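Side-chain contacts in putative peptidase (Chlamydophila abortus, PDB 3CE2), which is a putative zinc metallopeptidase of the M3B family, probably an oligopeptidase that degrades a variety of small bioactive peptides: residues A[110-113]-A[114-118]; A[31-34]-A[35-38]; A[449-452]-A[453-457]; A[147-150]-A[151-155]; A[292-295]-A[296-299]. All coordinates share one frame; numbering follows the deposited sequence.

In the fold
All five contacts are local, each within one or two turns of a helix, and form two groups. Contacts 1, 2 and 4 belong to the N-terminal third: the centres of contacts 1 and 2 lie about 19 Å apart, those of contacts 1 and 4 about 24 Å, and helix 66-96 neighbours all three. Contacts 3 and 5, centres about 21 Å apart, lie in the peptidase M3 region, their centres about 51 and 50 Å from that of contact 1. The HExxH zinc site of His-402, His-406 and Glu-430 is remote from these contacts; the Phe-299 side chain of contact 5 lies about 10 Å from that of His-312, which with Asp-310 binds a different zinc.

Contact 1 of 5, residues A[110-113]-A[114-118]; sequences ITHL and HTLFA
The imidazole of His-114 bends back along helix 101-120 and gives its ND1 proton to the carbonyl oxygen of Ile-110 one turn earlier. From ND1 of His-114 to O of Ile-110 is 3.1 Å, with an N-H...O angle of 162°. The oxygen lies in the ring plane, while the ring nitrogen stands well above the plane of the carbonyl. The same oxygen of Ile-110 takes the ordinary helical bond from the backbone N of His-114 at 2.8 Å, and the two donors of one residue thus share one acceptor. With CG of His-114 swung beside its own backbone N (chi1 -87°), the ring can fold back to this carbonyl. The side chain of Ile-110 flanks the imidazole, its CD1 lying 3.7 Å from ND1 of His-114.

One residue on, Thr-115 repeats the pattern: its OG1 and N both bond to O of Thr-111, each at 3.1 Å, but from opposite faces of the carbonyl plane. On another side of the helix CD2 of Leu-116 meets CD2 of Leu-113 at 4.0 Å, an apolar touch, and lies beside the imidazole of His-112 at its NE2.

Further out, NE2 of His-114 makes a weak hydrogen bond to Asn-84, and Tyr-87 meets the imidazole edge-to-face. Both belong to helix 66-96, against which Ile-110, His-114 and Phe-117 pack, whereas Leu-113 and Leu-116 face the loop residues Phe-43 and Thr-52.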
loop_
_atom_site.group_PDB
_atom_site.type_symbol
_atom_site.label_atom_id
_atom_site.label_comp_id
_atom_site.label_asym_id
_atom_site.label_seq_id
_atom_site.Cartn_x
_atom_site.Cartn_y
_atom_site.Cartn_z
ATOM N N ILE A 110 8.095 11.494 -22.239
ATOM C CA ILE A 110 7.079 11.994 -21.341
ATOM C C ILE A 110 7.676 12.076 -19.929
ATOM O O ILE A 110 7.481 13.069 -19.219
ATOM C CB ILE A 110 5.776 11.163 -21.421
ATOM C CG1 ILE A 110 4.657 11.855 -20.650
ATOM C CG2 ILE A 110 6.001 9.748 -20.948
ATOM C CD1 ILE A 110 4.662 13.367 -20.850
ATOM N N THR A 111 8.450 11.066 -19.548
ATOM C CA THR A 111 9.057 11.074 -18.237
ATOM C C THR A 111 9.923 12.329 -18.086
ATOM O O THR A 111 9.889 13.016 -17.056
ATOM C CB THR A 111 9.890 9.779 -17.981
ATOM O OG1 THR A 111 9.011 8.651 -18.025
ATOM C CG2 THR A 111 10.601 9.820 -16.586
ATOM N N HIS A 112 10.702 12.630 -19.118
ATOM C CA HIS A 112 11.580 13.787 -19.072
ATOM C C HIS A 112 10.707 15.034 -18.926
ATOM O O HIS A 112 10.999 15.906 -18.116
ATOM C CB HIS A 112 12.425 13.857 -20.345
ATOM C CG HIS A 112 13.190 15.134 -20.498
ATOM N ND1 HIS A 112 14.202 15.507 -19.633
ATOM C CD2 HIS A 112 13.103 16.120 -21.427
ATOM C CE1 HIS A 112 14.697 16.671 -20.017
ATOM N NE2 HIS A 112 14.052 17.063 -21.104
ATOM N N LEU A 113 9.625 15.087 -19.701
ATOM C CA LEU A 113 8.650 16.182 -19.615
ATOM C C LEU A 113 8.085 16.410 -18.210
ATOM O O LEU A 113 7.931 17.551 -17.774
ATOM C CB LEU A 113 7.507 15.967 -20.601
ATOM C CG LEU A 113 7.744 16.782 -21.858
ATOM C CD1 LEU A 113 6.458 17.000 -22.688
ATOM C CD2 LEU A 113 8.333 18.095 -21.396
ATOM N N HIS A 114 7.785 15.321 -17.508
ATOM C CA HIS A 114 7.281 15.411 -16.155
ATOM C C HIS A 114 8.314 16.007 -15.242
ATOM O O HIS A 114 7.974 16.747 -14.330
ATOM C CB HIS A 114 6.869 14.046 -15.623
ATOM C CG HIS A 114 5.460 13.671 -15.964
ATOM N ND1 HIS A 114 5.096 13.199 -17.208
ATOM C CD2 HIS A 114 4.326 13.691 -15.224
ATOM C CE1 HIS A 114 3.800 12.937 -17.220
ATOM N NE2 HIS A 114 3.310 13.230 -16.029
ATOM N N THR A 115 9.579 15.694 -15.481
ATOM C CA THR A 115 10.634 16.207 -14.622
ATOM C C THR A 115 10.840 17.698 -14.882
ATOM O O THR A 115 11.213 18.466 -13.983
ATOM C CB THR A 115 11.953 15.408 -14.802
ATOM O OG1 THR A 115 11.674 14.008 -14.680
ATOM C CG2 THR A 115 12.971 15.789 -13.717
ATOM N N LEU A 116 10.559 18.110 -16.106
ATOM C CA LEU A 116 10.705 19.502 -16.470
ATOM C C LEU A 116 9.600 20.269 -15.757
ATOM O O LEU A 116 9.854 21.200 -14.987
ATOM C CB LEU A 116 10.582 19.657 -17.987
ATOM C CG LEU A 116 11.695 20.397 -18.743
ATOM C CD1 LEU A 116 13.071 20.144 -18.102
ATOM C CD2 LEU A 116 11.685 19.965 -20.215
ATOM N N PHE A 117 8.367 19.841 -16.010
ATOM C CA PHE A 117 7.211 20.344 -15.287
ATOM C C PHE A 117 7.507 20.492 -13.814
ATOM O O PHE A 117 7.314 21.571 -13.240
ATOM C CB PHE A 117 6.019 19.408 -15.454
ATOM C CG PHE A 117 4.752 19.974 -14.924
ATOM C CD1 PHE A 117 4.274 21.188 -15.400
ATOM C CD2 PHE A 117 4.037 19.311 -13.937
ATOM C CE1 PHE A 117 3.113 21.724 -14.916
ATOM C CE2 PHE A 117 2.859 19.851 -13.444
ATOM C CZ PHE A 117 2.401 21.058 -13.937
ATOM N N ALA A 118 7.981 19.414 -13.200
ATOM C CA ALA A 118 8.295 19.456 -11.779
ATOM C C ALA A 118 9.355 20.525 -11.437
ATOM O O ALA A 118 9.300 21.154 -10.377
ATOM C CB ALA A 118 8.694 18.077 -11.260
#

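Contact 2 of 5, residues A[31-34]-A[35-38]; sequences LNRK and AWKA
Lys-37 lays its aliphatic chain along Arg-33, the two side chains running side by side in the same direction. This is an i to i+4 pair in the first turn of helix 33-42, whose N-cap is Asn-32. The CB of Lys-37 sits over one face of the guanidinium, toward its rim, and 3.8 Å separates it from NH1 of Arg-33. Further along, CD of Lys-37 comes within 3.7 Å of NH2 of Arg-33. Although the chains run together, their charged ends stop short of each other, NH2 of Arg-33 and NZ of Lys-37 being 4.8 Å apart. Acids nearby probably ease this pairing of like charges: Asp-106 forms a salt bridge with NE of Arg-33, and Asp-41 makes a weak, long ion pair with NZ of Lys-37.

Trp-36 follows a different course. Its NE1 bonds to the carbonyl of Leu-86 and its ring meets Tyr-89, both on helix 66-96, which ties the surface helix to it; Tyr-30, just before the helix, meets the indole edge-to-face.

At the start of the helix the cap supplies an acceptor for an amide in the first turn. The amide of Asn-32 is turned back by a chi1 of 46°, with CG lodged between the backbone N and the carbonyl carbon, and its OD1 receives the N-H of Ala-35 at 3.1 Å in a nearly straight bond of 168°.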
loop_
_atom_site.group_PDB
_atom_site.type_symbol
_atom_site.label_atom_id
_atom_site.label_comp_id
_atom_site.label_asym_id
_atom_site.label_seq_id
_atom_site.Cartn_x
_atom_site.Cartn_y
_atom_site.Cartn_z
ATOM N N LEU A 31 -5.717 7.415 -30.574
ATOM C CA LEU A 31 -5.959 6.533 -31.714
ATOM C C LEU A 31 -4.776 5.608 -31.998
ATOM O O LEU A 31 -4.951 4.408 -32.188
ATOM C CB LEU A 31 -6.307 7.353 -32.967
ATOM C CG LEU A 31 -7.743 7.890 -32.999
ATOM C CD1 LEU A 31 -7.965 8.835 -34.188
ATOM C CD2 LEU A 31 -8.759 6.718 -32.988
ATOM N N ASN A 32 -3.578 6.182 -32.010
ATOM C CA ASN A 32 -2.362 5.462 -32.338
ATOM C C ASN A 32 -1.192 6.306 -31.916
ATOM O O ASN A 32 -1.351 7.484 -31.573
ATOM C CB ASN A 32 -2.267 5.260 -33.845
ATOM C CG ASN A 32 -2.585 6.534 -34.613
ATOM O OD1 ASN A 32 -1.955 7.591 -34.414
ATOM N ND2 ASN A 32 -3.580 6.448 -35.480
ATOM N N ARG A 33 -0.004 5.718 -31.975
ATOM C CA ARG A 33 1.164 6.423 -31.504
ATOM C C ARG A 33 1.341 7.766 -32.203
ATOM O O ARG A 33 1.785 8.728 -31.581
ATOM C CB ARG A 33 2.424 5.578 -31.645
ATOM C CG ARG A 33 3.645 6.472 -31.798
ATOM C CD ARG A 33 4.911 5.768 -31.476
ATOM N NE ARG A 33 5.958 6.687 -31.025
ATOM C CZ ARG A 33 6.461 7.666 -31.764
ATOM N NH1 ARG A 33 5.987 7.883 -32.983
ATOM N NH2 ARG A 33 7.414 8.442 -31.273
ATOM N N LYS A 34 0.995 7.842 -33.491
ATOM C CA LYS A 34 1.201 9.091 -34.238
ATOM C C LYS A 34 0.552 10.267 -33.507
ATOM O O LYS A 34 1.205 11.279 -33.264
ATOM C CB LYS A 34 0.706 8.996 -35.689
ATOM C CG LYS A 34 1.554 9.847 -36.664
ATOM C CD LYS A 34 0.872 10.118 -38.020
ATOM C CE LYS A 34 -0.114 11.286 -37.927
ATOM N NZ LYS A 34 0.395 12.379 -37.028
ATOM N N ALA A 35 -0.722 10.099 -33.143
ATOM C CA ALA A 35 -1.487 11.080 -32.349
ATOM C C ALA A 35 -0.866 11.378 -30.986
ATOM O O ALA A 35 -0.753 12.541 -30.593
ATOM C CB ALA A 35 -2.916 10.604 -32.166
ATOM N N TRP A 36 -0.487 10.316 -30.270
ATOM C CA TRP A 36 0.265 10.428 -29.022
ATOM C C TRP A 36 1.485 11.300 -29.219
ATOM O O TRP A 36 1.770 12.201 -28.426
ATOM C CB TRP A 36 0.747 9.050 -28.542
ATOM C CG TRP A 36 1.544 9.168 -27.269
ATOM C CD1 TRP A 36 1.049 9.151 -26.003
ATOM C CD2 TRP A 36 2.957 9.365 -27.138
ATOM N NE1 TRP A 36 2.051 9.326 -25.094
ATOM C CE2 TRP A 36 3.238 9.456 -25.760
ATOM C CE3 TRP A 36 4.014 9.458 -28.044
ATOM C CZ2 TRP A 36 4.536 9.635 -25.264
ATOM C CZ3 TRP A 36 5.303 9.654 -27.548
ATOM C CH2 TRP A 36 5.548 9.738 -26.175
ATOM N N LYS A 37 2.228 10.994 -30.275
ATOM C CA LYS A 37 3.443 11.718 -30.591
ATOM C C LYS A 37 3.071 13.139 -30.968
ATOM O O LYS A 37 3.711 14.095 -30.528
ATOM C CB LYS A 37 4.172 11.033 -31.739
ATOM C CG LYS A 37 5.408 11.770 -32.199
ATOM C CD LYS A 37 6.403 11.999 -31.063
ATOM C CE LYS A 37 7.778 12.396 -31.616
ATOM N NZ LYS A 37 8.612 13.048 -30.580
ATOM N N ALA A 38 2.016 13.258 -31.773
ATOM C CA ALA A 38 1.482 14.551 -32.172
ATOM C C ALA A 38 1.196 15.421 -30.928
ATOM O O ALA A 38 1.687 16.553 -30.807
ATOM C CB ALA A 38 0.219 14.352 -33.007
#

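Contact 3 of 5, residues A[449-452]-A[453-457]; sequences DSKE and EKITI
The close fit here is between Ser-450 and Glu-453, where the hydroxyl oxygen of the serine receives a backbone N-H. From N of Glu-453 to OG of Ser-450 is 3.2 Å, and the N-H...O angle is 163°. OG of Ser-450 stands opposite its own backbone N (chi1 167°), facing into the first turn. The side chain of Glu-453 leans back over the cap, its OE2 lying 3.8 Å from CB of Ser-450; that carboxylate oxygen is itself hydrogen-bonded to OG of Ser-448. The bond to the amide of Glu-453 makes Ser-450 the N-cap of the long helix 451-487, and its backbone carbonyl starts the regular bonding by accepting from N of Lys-454. The side chain of Lys-454 runs past that carbonyl and touches Ser-448 and Leu-609.

The solvent side belongs to the exposed Lys-451 and Glu-452. Lys-451 extends its chain alongside Ile-455, and their closest side-chain approach is CE of Lys-451 to CD1 of Ile-455, 4.0 Å. Ile-455 itself turns inward against Ser-321 and Leu-609. Beyond them Thr-456 uses its OG1 in a hydrogen bond to Ser-321, which also bonds to the carbonyl of Glu-452.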
loop_
_atom_site.group_PDB
_atom_site.type_symbol
_atom_site.label_atom_id
_atom_site.label_comp_id
_atom_site.label_asym_id
_atom_site.label_seq_id
_atom_site.Cartn_x
_atom_site.Cartn_y
_atom_site.Cartn_z
ATOM N N ASP A 449 -18.419 -27.069 -0.735
ATOM C CA ASP A 449 -18.876 -28.316 -0.130
ATOM C C ASP A 449 -17.728 -29.093 0.483
ATOM O O ASP A 449 -17.867 -29.635 1.572
ATOM C CB ASP A 449 -19.639 -29.167 -1.143
ATOM C CG ASP A 449 -21.022 -28.606 -1.430
ATOM O OD1 ASP A 449 -21.663 -28.103 -0.480
ATOM O OD2 ASP A 449 -21.463 -28.649 -2.601
ATOM N N SER A 450 -16.593 -29.118 -0.216
ATOM C CA SER A 450 -15.358 -29.734 0.283
ATOM C C SER A 450 -14.809 -29.101 1.568
ATOM O O SER A 450 -14.634 -27.893 1.664
ATOM C CB SER A 450 -14.277 -29.689 -0.795
ATOM O OG SER A 450 -13.017 -30.002 -0.240
ATOM N N LYS A 451 -14.524 -29.940 2.547
ATOM C CA LYS A 451 -13.985 -29.491 3.808
ATOM C C LYS A 451 -12.499 -29.124 3.678
ATOM O O LYS A 451 -12.036 -28.174 4.308
ATOM C CB LYS A 451 -14.191 -30.589 4.853
ATOM C CG LYS A 451 -13.727 -30.261 6.263
ATOM C CD LYS A 451 -13.513 -31.544 7.074
ATOM C CE LYS A 451 -12.566 -31.304 8.237
ATOM N NZ LYS A 451 -11.935 -32.552 8.748
ATOM N N GLU A 452 -11.750 -29.862 2.865
ATOM C CA GLU A 452 -10.333 -29.550 2.697
ATOM C C GLU A 452 -10.186 -28.159 2.099
ATOM O O GLU A 452 -9.289 -27.399 2.460
ATOM C CB GLU A 452 -9.612 -30.600 1.844
ATOM C CG GLU A 452 -9.255 -31.900 2.605
ATOM C CD GLU A 452 -8.122 -31.730 3.643
ATOM O OE1 GLU A 452 -6.974 -31.407 3.239
ATOM O OE2 GLU A 452 -8.373 -31.940 4.860
ATOM N N GLU A 453 -11.089 -27.821 1.194
ATOM C CA GLU A 453 -11.089 -26.507 0.586
ATOM C C GLU A 453 -11.366 -25.454 1.660
ATOM O O GLU A 453 -10.578 -24.538 1.877
ATOM C CB GLU A 453 -12.168 -26.465 -0.483
ATOM C CG GLU A 453 -11.962 -25.459 -1.580
ATOM C CD GLU A 453 -13.139 -25.434 -2.560
ATOM O OE1 GLU A 453 -13.116 -24.607 -3.508
ATOM O OE2 GLU A 453 -14.085 -26.241 -2.379
ATOM N N LYS A 454 -12.488 -25.603 2.347
ATOM C CA LYS A 454 -12.833 -24.695 3.423
ATOM C C LYS A 454 -11.653 -24.385 4.340
ATOM O O LYS A 454 -11.452 -23.242 4.749
ATOM C CB LYS A 454 -13.985 -25.261 4.239
ATOM C CG LYS A 454 -15.302 -25.322 3.486
ATOM C CD LYS A 454 -16.460 -25.502 4.463
ATOM C CE LYS A 454 -17.796 -25.602 3.741
ATOM N NZ LYS A 454 -18.877 -24.960 4.545
ATOM N N ILE A 455 -10.874 -25.397 4.681
ATOM C CA ILE A 455 -9.743 -25.166 5.555
ATOM C C ILE A 455 -8.702 -24.373 4.792
ATOM O O ILE A 455 -8.171 -23.386 5.302
ATOM C CB ILE A 455 -9.167 -26.473 6.104
ATOM C CG1 ILE A 455 -10.208 -27.127 7.015
ATOM C CG2 ILE A 455 -7.886 -26.214 6.891
ATOM C CD1 ILE A 455 -9.840 -28.527 7.486
ATOM N N THR A 456 -8.442 -24.775 3.552
ATOM C CA THR A 456 -7.518 -24.050 2.709
ATOM C C THR A 456 -7.891 -22.572 2.664
ATOM O O THR A 456 -7.071 -21.720 2.975
ATOM C CB THR A 456 -7.427 -24.679 1.311
ATOM O OG1 THR A 456 -6.627 -25.858 1.399
ATOM C CG2 THR A 456 -6.749 -23.753 0.317
ATOM N N ILE A 457 -9.136 -22.272 2.319
ATOM C CA ILE A 457 -9.599 -20.890 2.228
ATOM C C ILE A 457 -9.527 -20.158 3.561
ATOM O O ILE A 457 -9.042 -19.031 3.641
ATOM C CB ILE A 457 -11.032 -20.829 1.750
ATOM C CG1 ILE A 457 -11.117 -21.357 0.332
ATOM C CG2 ILE A 457 -11.556 -19.408 1.824
ATOM C CD1 ILE A 457 -12.515 -21.749 -0.051
#

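Contact 4 of 5, residues A[147-150]-A[151-155]; sequences PYRF and YLEKI
Lys-154 lies across one face of the Phe-150 ring in a CH-pi contact. Its CE is 4.0 Å from the ring centroid, 22° off the normal and displaced toward the rim near CE2 of Phe-150. A bend at chi3 (-54°) lets the lysine chain follow the ring, with CD also 3.8 Å from CZ of Phe-150.

Glu-153 addresses the same ring differently: its carboxylate comes to the edge, in the ring plane, with OE1 3.8 Å from CD1 of Phe-150, and the two planes stand at 90°. OE1 of Glu-153 also looks toward NH2 of Arg-149 at 4.1 Å, too far for a salt bridge, the carboxylate and guanidinium being turned steeply against each other. Arg-149 instead gives its NE proton to the carbonyl of Leu-140.

On another side of the helix, CB of Tyr-148, the N-cap residue, touches CD1 of Leu-152 at 4.2 Å.

These side chains belong to the opening turns of helix 149-156. Tyr-148 and Tyr-151 lean on helix 66-96, at Leu-73 among others, and both touch His-420; Ile-155 reaches helix 124-129, and the rings of Phe-150 and of Phe-574, in a loop, meet edge-to-face.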
loop_
_atom_site.group_PDB
_atom_site.type_symbol
_atom_site.label_atom_id
_atom_site.label_comp_id
_atom_site.label_asym_id
_atom_site.label_seq_id
_atom_site.Cartn_x
_atom_site.Cartn_y
_atom_site.Cartn_z
ATOM N N PRO A 147 -13.632 25.625 -5.046
ATOM C CA PRO A 147 -13.444 24.229 -5.504
ATOM C C PRO A 147 -12.078 23.631 -5.201
ATOM O O PRO A 147 -11.900 22.430 -5.356
ATOM C CB PRO A 147 -13.637 24.319 -7.030
ATOM C CG PRO A 147 -14.429 25.635 -7.243
ATOM C CD PRO A 147 -13.867 26.551 -6.173
ATOM N N TYR A 148 -11.135 24.465 -4.779
ATOM C CA TYR A 148 -9.755 24.054 -4.563
ATOM C C TYR A 148 -9.399 24.281 -3.118
ATOM O O TYR A 148 -8.245 24.530 -2.787
ATOM C CB TYR A 148 -8.794 24.855 -5.454
ATOM C CG TYR A 148 -9.218 24.896 -6.906
ATOM C CD1 TYR A 148 -8.857 23.875 -7.795
ATOM C CD2 TYR A 148 -10.018 25.934 -7.385
ATOM C CE1 TYR A 148 -9.267 23.896 -9.122
ATOM C CE2 TYR A 148 -10.446 25.957 -8.708
ATOM C CZ TYR A 148 -10.063 24.941 -9.569
ATOM O OH TYR A 148 -10.474 24.996 -10.876
ATOM N N ARG A 149 -10.391 24.191 -2.247
ATOM C CA ARG A 149 -10.158 24.487 -0.835
ATOM C C ARG A 149 -9.310 23.417 -0.126
ATOM O O ARG A 149 -8.353 23.723 0.573
ATOM C CB ARG A 149 -11.488 24.690 -0.108
ATOM C CG ARG A 149 -11.456 25.826 0.877
ATOM C CD ARG A 149 -12.440 25.596 2.020
ATOM N NE ARG A 149 -12.208 26.569 3.099
ATOM C CZ ARG A 149 -11.700 26.280 4.300
ATOM N NH1 ARG A 149 -11.524 27.247 5.180
ATOM N NH2 ARG A 149 -11.369 25.032 4.629
ATOM N N PHE A 150 -9.678 22.158 -0.294
ATOM C CA PHE A 150 -8.960 21.090 0.357
ATOM C C PHE A 150 -7.524 21.012 -0.168
ATOM O O PHE A 150 -6.546 20.948 0.609
ATOM C CB PHE A 150 -9.662 19.780 0.128
ATOM C CG PHE A 150 -8.946 18.629 0.711
ATOM C CD1 PHE A 150 -8.542 18.666 2.047
ATOM C CD2 PHE A 150 -8.679 17.499 -0.059
ATOM C CE1 PHE A 150 -7.883 17.590 2.624
ATOM C CE2 PHE A 150 -8.019 16.419 0.493
ATOM C CZ PHE A 150 -7.612 16.464 1.848
ATOM N N TYR A 151 -7.416 21.047 -1.489
ATOM C CA TYR A 151 -6.141 21.120 -2.134
ATOM C C TYR A 151 -5.275 22.190 -1.482
ATOM O O TYR A 151 -4.165 21.916 -1.054
ATOM C CB TYR A 151 -6.299 21.393 -3.625
ATOM C CG TYR A 151 -4.965 21.442 -4.326
ATOM C CD1 TYR A 151 -4.328 20.273 -4.733
ATOM C CD2 TYR A 151 -4.322 22.648 -4.547
ATOM C CE1 TYR A 151 -3.108 20.308 -5.352
ATOM C CE2 TYR A 151 -3.092 22.686 -5.164
ATOM C CZ TYR A 151 -2.502 21.507 -5.553
ATOM O OH TYR A 151 -1.299 21.544 -6.168
ATOM N N LEU A 152 -5.765 23.412 -1.388
ATOM C CA LEU A 152 -4.956 24.467 -0.760
ATOM C C LEU A 152 -4.819 24.285 0.732
ATOM O O LEU A 152 -3.833 24.687 1.312
ATOM C CB LEU A 152 -5.576 25.825 -1.008
ATOM C CG LEU A 152 -5.462 26.206 -2.460
ATOM C CD1 LEU A 152 -6.562 27.179 -2.791
ATOM C CD2 LEU A 152 -4.083 26.826 -2.663
ATOM N N GLU A 153 -5.836 23.708 1.357
ATOM C CA GLU A 153 -5.790 23.518 2.779
ATOM C C GLU A 153 -4.594 22.640 3.097
ATOM O O GLU A 153 -3.803 22.966 3.983
ATOM C CB GLU A 153 -7.070 22.878 3.253
ATOM C CG GLU A 153 -7.129 22.705 4.742
ATOM C CD GLU A 153 -8.452 22.106 5.197
ATOM O OE1 GLU A 153 -9.212 21.613 4.332
ATOM O OE2 GLU A 153 -8.728 22.136 6.420
ATOM N N LYS A 154 -4.457 21.542 2.348
ATOM C CA LYS A 154 -3.318 20.624 2.470
ATOM C C LYS A 154 -1.987 21.348 2.333
ATOM O O LYS A 154 -1.022 20.985 2.970
ATOM C CB LYS A 154 -3.377 19.534 1.406
ATOM C CG LYS A 154 -4.028 18.237 1.850
ATOM C CD LYS A 154 -4.071 17.198 0.687
ATOM C CE LYS A 154 -4.755 17.773 -0.598
ATOM N NZ LYS A 154 -4.813 16.850 -1.780
ATOM N N ILE A 155 -1.920 22.360 1.487
ATOM C CA ILE A 155 -0.667 23.065 1.326
ATOM C C ILE A 155 -0.396 24.121 2.385
ATOM O O ILE A 155 0.720 24.237 2.865
ATOM C CB ILE A 155 -0.566 23.697 -0.021
ATOM C CG1 ILE A 155 -0.472 22.586 -1.090
ATOM C CG2 ILE A 155 0.630 24.650 -0.025
ATOM C CD1 ILE A 155 -0.598 23.091 -2.541
#

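Contact 5 of 5, residues A[292-295]-A[296-299]; sequences SSLI and TKYF
The backbone N of Lys-297 bonds to O of Ser-293 at 2.8 Å with an angle of 165°, the shortest of the i to i+4 bonds in this first part of helix 292-306. Two residues on, N of Phe-299 reaches O of Ile-295 at 3.0 Å, and this bond brings together the two residues whose side chains pack most closely. CG2 of Ile-295 lies 3.6 Å from both CD2 and CE2 of Phe-299, as the branched chain and the ring run side by side in the same direction. Four residues apart, the two side chains leave the same flank of the helix; with CG2 opposite the backbone N of Ile-295 and the Phe-299 ring beside its own backbone N (chi1 -70°), methyl and ring come together.

A lighter touch joins Leu-294 to Lys-297, where CD2 of the leucine meets CD of the extended lysine chain at 4.1 Å. The hydroxyl of Tyr-298 bonds to Asp-463, and its ring meets Phe-466 with the planes nearly parallel.

The Phe-299 side chain is about 10 Å from that of His-312, a zinc ligand, with Phe-311 meeting its ring. Several helices close round this stretch: Ile-295 packs on Phe-466 and Phe-470 of helix 451-487 and, like Phe-299, on Tyr-509 of helix 494-509, while Leu-294 rests on Ile-599 and Ile-603 of helix 590-607.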
loop_
_atom_site.group_PDB
_atom_site.type_symbol
_atom_site.label_atom_id
_atom_site.label_comp_id
_atom_site.label_asym_id
_atom_site.label_seq_id
_atom_site.Cartn_x
_atom_site.Cartn_y
_atom_site.Cartn_z
ATOM N N SER A 292 -4.659 -9.549 21.773
ATOM C CA SER A 292 -3.636 -10.574 21.596
ATOM C C SER A 292 -4.232 -11.962 21.674
ATOM O O SER A 292 -3.785 -12.880 20.957
ATOM C CB SER A 292 -2.473 -10.417 22.589
ATOM O OG SER A 292 -2.861 -9.844 23.836
ATOM N N SER A 293 -5.258 -12.117 22.516
ATOM C CA SER A 293 -5.906 -13.422 22.679
ATOM C C SER A 293 -6.376 -13.985 21.339
ATOM O O SER A 293 -6.491 -15.198 21.163
ATOM C CB SER A 293 -7.063 -13.358 23.681
ATOM O OG SER A 293 -8.047 -12.410 23.281
ATOM N N LEU A 294 -6.633 -13.106 20.377
ATOM C CA LEU A 294 -7.080 -13.603 19.092
ATOM C C LEU A 294 -5.949 -14.336 18.394
ATOM O O LEU A 294 -6.171 -15.345 17.742
ATOM C CB LEU A 294 -7.664 -12.484 18.231
ATOM C CG LEU A 294 -9.169 -12.264 18.426
ATOM C CD1 LEU A 294 -9.739 -11.528 17.263
ATOM C CD2 LEU A 294 -9.911 -13.575 18.571
ATOM N N ILE A 295 -4.726 -13.843 18.557
ATOM C CA ILE A 295 -3.561 -14.560 18.069
ATOM C C ILE A 295 -3.529 -15.909 18.774
ATOM O O ILE A 295 -3.508 -16.958 18.124
ATOM C CB ILE A 295 -2.238 -13.761 18.318
ATOM C CG1 ILE A 295 -2.168 -12.527 17.427
ATOM C CG2 ILE A 295 -1.003 -14.599 18.046
ATOM C CD1 ILE A 295 -1.147 -11.534 17.912
ATOM N N THR A 296 -3.564 -15.888 20.103
ATOM C CA THR A 296 -3.544 -17.136 20.862
ATOM C C THR A 296 -4.562 -18.133 20.316
ATOM O O THR A 296 -4.210 -19.270 20.035
ATOM C CB THR A 296 -3.847 -16.894 22.322
ATOM O OG1 THR A 296 -3.129 -15.740 22.776
ATOM C CG2 THR A 296 -3.443 -18.071 23.117
ATOM N N LYS A 297 -5.812 -17.715 20.131
ATOM C CA LYS A 297 -6.834 -18.645 19.620
ATOM C C LYS A 297 -6.425 -19.280 18.310
ATOM O O LYS A 297 -6.386 -20.505 18.202
ATOM C CB LYS A 297 -8.191 -17.961 19.420
ATOM C CG LYS A 297 -9.186 -18.182 20.535
ATOM C CD LYS A 297 -10.379 -17.229 20.402
ATOM C CE LYS A 297 -11.395 -17.421 21.542
ATOM N NZ LYS A 297 -12.213 -16.199 21.770
ATOM N N TYR A 298 -6.123 -18.433 17.323
ATOM C CA TYR A 298 -5.879 -18.884 15.952
ATOM C C TYR A 298 -4.712 -19.824 15.860
ATOM O O TYR A 298 -4.842 -20.893 15.275
ATOM C CB TYR A 298 -5.638 -17.714 14.985
ATOM C CG TYR A 298 -5.290 -18.168 13.576
ATOM C CD1 TYR A 298 -6.067 -19.131 12.920
ATOM C CD2 TYR A 298 -4.185 -17.635 12.895
ATOM C CE1 TYR A 298 -5.759 -19.553 11.624
ATOM C CE2 TYR A 298 -3.864 -18.053 11.597
ATOM C CZ TYR A 298 -4.659 -19.008 10.973
ATOM O OH TYR A 298 -4.358 -19.409 9.701
ATOM N N PHE A 299 -3.576 -19.428 16.433
ATOM C CA PHE A 299 -2.388 -20.275 16.411
ATOM C C PHE A 299 -2.545 -21.643 17.085
ATOM O O PHE A 299 -1.961 -22.613 16.618
ATOM C CB PHE A 299 -1.164 -19.537 16.948
ATOM C CG PHE A 299 -0.669 -18.443 16.044
ATOM C CD1 PHE A 299 -1.147 -18.327 14.734
ATOM C CD2 PHE A 299 0.305 -17.549 16.484
ATOM C CE1 PHE A 299 -0.695 -17.319 13.879
ATOM C CE2 PHE A 299 0.774 -16.526 15.639
ATOM C CZ PHE A 299 0.267 -16.414 14.329
#